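PDB 2PFZ: putative exported protein from Bordetella pertussis Tohama I, which binds pyroglutamic acid as an extracytoplasmic solute receptor, probably delivering it to a tripartite ATP-independent periplasmic (TRAP) transporter. Local coordinates for residues Q169-G174 / T189-Y194. Numbering follows the deposited sequence.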
loop_
_atom_site.group_PDB
_atom_site.type_symbol
_atom_site.label_atom_id
_atom_site.label_comp_id
_atom_site.label_asym_id
_atom_site.label_seq_id
_atom_site.Cartn_x
_atom_site.Cartn_y
_atom_site.Cartn_z
ATOM N N GLN A 169 9.358 16.675 -4.486
ATOM C CA GLN A 169 9.934 17.336 -5.636
ATOM C C GLN A 169 8.913 17.602 -6.741
ATOM O O GLN A 169 8.846 18.704 -7.249
ATOM C CB GLN A 169 11.124 16.518 -6.156
ATOM C CG GLN A 169 11.855 17.097 -7.334
ATOM C CD GLN A 169 12.884 16.135 -7.936
ATOM O OE1 GLN A 169 13.001 14.983 -7.515
ATOM N NE2 GLN A 169 13.626 16.611 -8.927
ATOM N N ALA A 170 8.123 16.590 -7.098
ATOM C CA ALA A 170 7.064 16.739 -8.108
ATOM C C ALA A 170 6.025 17.808 -7.748
ATOM O O ALA A 170 5.480 18.486 -8.641
ATOM C CB ALA A 170 6.374 15.403 -8.365
ATOM N N MET A 171 5.733 17.950 -6.452
ATOM C CA MET A 171 4.824 18.988 -5.989
ATOM C C MET A 171 5.496 20.346 -6.038
ATOM O O MET A 171 4.894 21.316 -6.486
ATOM C CB MET A 171 4.343 18.708 -4.572
ATOM C CG MET A 171 3.295 17.597 -4.489
ATOM S SD MET A 171 2.669 17.345 -2.816
ATOM C CE MET A 171 4.166 16.802 -2.012
ATOM N N ALA A 172 6.748 20.390 -5.594
ATOM C CA ALA A 172 7.514 21.634 -5.495
ATOM C C ALA A 172 7.769 22.251 -6.864
ATOM O O ALA A 172 7.907 23.472 -6.977
ATOM C CB ALA A 172 8.818 21.398 -4.765
ATOM N N THR A 173 7.820 21.418 -7.899
ATOM C CA THR A 173 8.012 21.904 -9.266
ATOM C C THR A 173 6.701 22.002 -10.061
ATOM O O THR A 173 6.694 22.475 -11.200
ATOM C CB THR A 173 9.008 21.023 -10.042
ATOM O OG1 THR A 173 8.460 19.704 -10.203
ATOM C CG2 THR A 173 10.353 20.953 -9.317
ATOM N N GLY A 174 5.600 21.540 -9.472
ATOM C CA GLY A 174 4.268 21.744 -10.059
ATOM C C GLY A 174 3.866 20.796 -11.173
ATOM O O GLY A 174 2.935 21.085 -11.951
ATOM N N THR A 189 5.448 13.968 3.396
ATOM C CA THR A 189 5.999 14.641 2.224
ATOM C C THR A 189 5.717 16.142 2.299
ATOM O O THR A 189 5.982 16.898 1.342
ATOM C CB THR A 189 5.435 14.059 0.901
ATOM O OG1 THR A 189 4.001 14.193 0.864
ATOM C CG2 THR A 189 5.865 12.586 0.701
ATOM N N LYS A 190 5.195 16.566 3.452
ATOM C CA LYS A 190 4.747 17.942 3.674
ATOM C C LYS A 190 3.887 18.467 2.529
ATOM O O LYS A 190 4.118 19.568 2.021
ATOM C CB LYS A 190 5.955 18.859 3.934
ATOM C CG LYS A 190 6.648 18.549 5.240
ATOM C CD LYS A 190 7.212 19.817 5.879
ATOM C CE LYS A 190 8.640 20.077 5.454
ATOM N NZ LYS A 190 9.566 19.570 6.496
ATOM N N THR A 191 2.890 17.663 2.139
ATOM C CA THR A 191 1.948 17.989 1.046
ATOM C C THR A 191 1.168 19.279 1.329
ATOM O O THR A 191 0.799 20.006 0.413
ATOM C CB THR A 191 1.000 16.789 0.774
ATOM O OG1 THR A 191 1.750 15.783 0.105
ATOM C CG2 THR A 191 -0.181 17.157 -0.141
ATOM N N TYR A 192 0.962 19.560 2.613
ATOM C CA TYR A 192 0.294 20.784 3.058
ATOM C C TYR A 192 0.955 22.094 2.600
ATOM O O TYR A 192 0.297 23.145 2.557
ATOM C CB TYR A 192 0.127 20.775 4.573
ATOM C CG TYR A 192 1.408 20.587 5.362
ATOM C CD1 TYR A 192 1.742 19.342 5.899
ATOM C CD2 TYR A 192 2.284 21.655 5.584
ATOM C CE1 TYR A 192 2.924 19.165 6.641
ATOM C CE2 TYR A 192 3.452 21.487 6.324
ATOM C CZ TYR A 192 3.765 20.247 6.839
ATOM O OH TYR A 192 4.908 20.103 7.580
ATOM N N GLU A 193 2.239 22.045 2.263
ATOM C CA GLU A 193 2.914 23.217 1.709
ATOM C C GLU A 193 2.354 23.612 0.319
ATOM O O GLU A 193 2.353 24.792 -0.048
ATOM C CB GLU A 193 4.430 22.992 1.680
ATOM C CG GLU A 193 5.042 22.910 3.074
ATOM C CD GLU A 193 6.530 22.620 3.076
ATOM O OE1 GLU A 193 7.060 22.196 2.032
ATOM O OE2 GLU A 193 7.179 22.820 4.130
ATOM N N TYR A 194 1.824 22.639 -0.421
ATOM C CA TYR A 194 1.467 22.838 -1.819
ATOM C C TYR A 194 0.025 22.541 -2.145
ATOM O O TYR A 194 -0.517 23.060 -3.124
ATOM C CB TYR A 194 2.348 21.959 -2.704
ATOM C CG TYR A 194 3.810 22.286 -2.601
ATOM C CD1 TYR A 194 4.346 23.370 -3.291
ATOM C CD2 TYR A 194 4.659 21.521 -1.806
ATOM C CE1 TYR A 194 5.702 23.681 -3.190
ATOM C CE2 TYR A 194 6.012 21.820 -1.708
ATOM C CZ TYR A 194 6.523 22.897 -2.402
ATOM O OH TYR A 194 7.869 23.193 -2.307
#
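Met-171 and Ala-172, in the last turn of helix 167-172, pack against the 3-10 turn 191-193 and its flanks in one domain of this DctP-type periplasmic binding protein. That turn belongs to the link between helix 183-188 and strand 197-199. No hydrogen bond crosses the interface; van der Waals contact holds it.

The buried part belongs to Met-171. Its chain runs out extended and then bends at SD (chi3 -64°), which turns CE in among the two threonines. CE lies 3.4 Å from Thr-191 OG1 and 3.8 Å from the carbonyl O of Thr-189, while SD also touches Thr-191 CG2. The thioether lies across the Thr-191 side chain at about a right angle. Both hydroxyls met by the methyl have polar partners: Thr-189 OG1 bonds to Thr-185 O, in a residue that lines the pyroglutamate pocket, and Thr-191 OG1 to Tyr-179 OH.

Helices 167-172 and 183-188 both end in a Schellman motif, with Gly-174 and Lys-190 at positive phi.

Aromatic packing makes up the outer part. The Tyr-194 ring lays one face against the helix backbone: Ala-172 N sits 4.0 Å above the ring centre, and Met-171 O is nearer the rim. Met-171 CB approaches CD2 of the ring at 4.0 Å. At the far end of the tyrosine, Ala-172 CB meets Tyr-194 CZ at 3.6 Å.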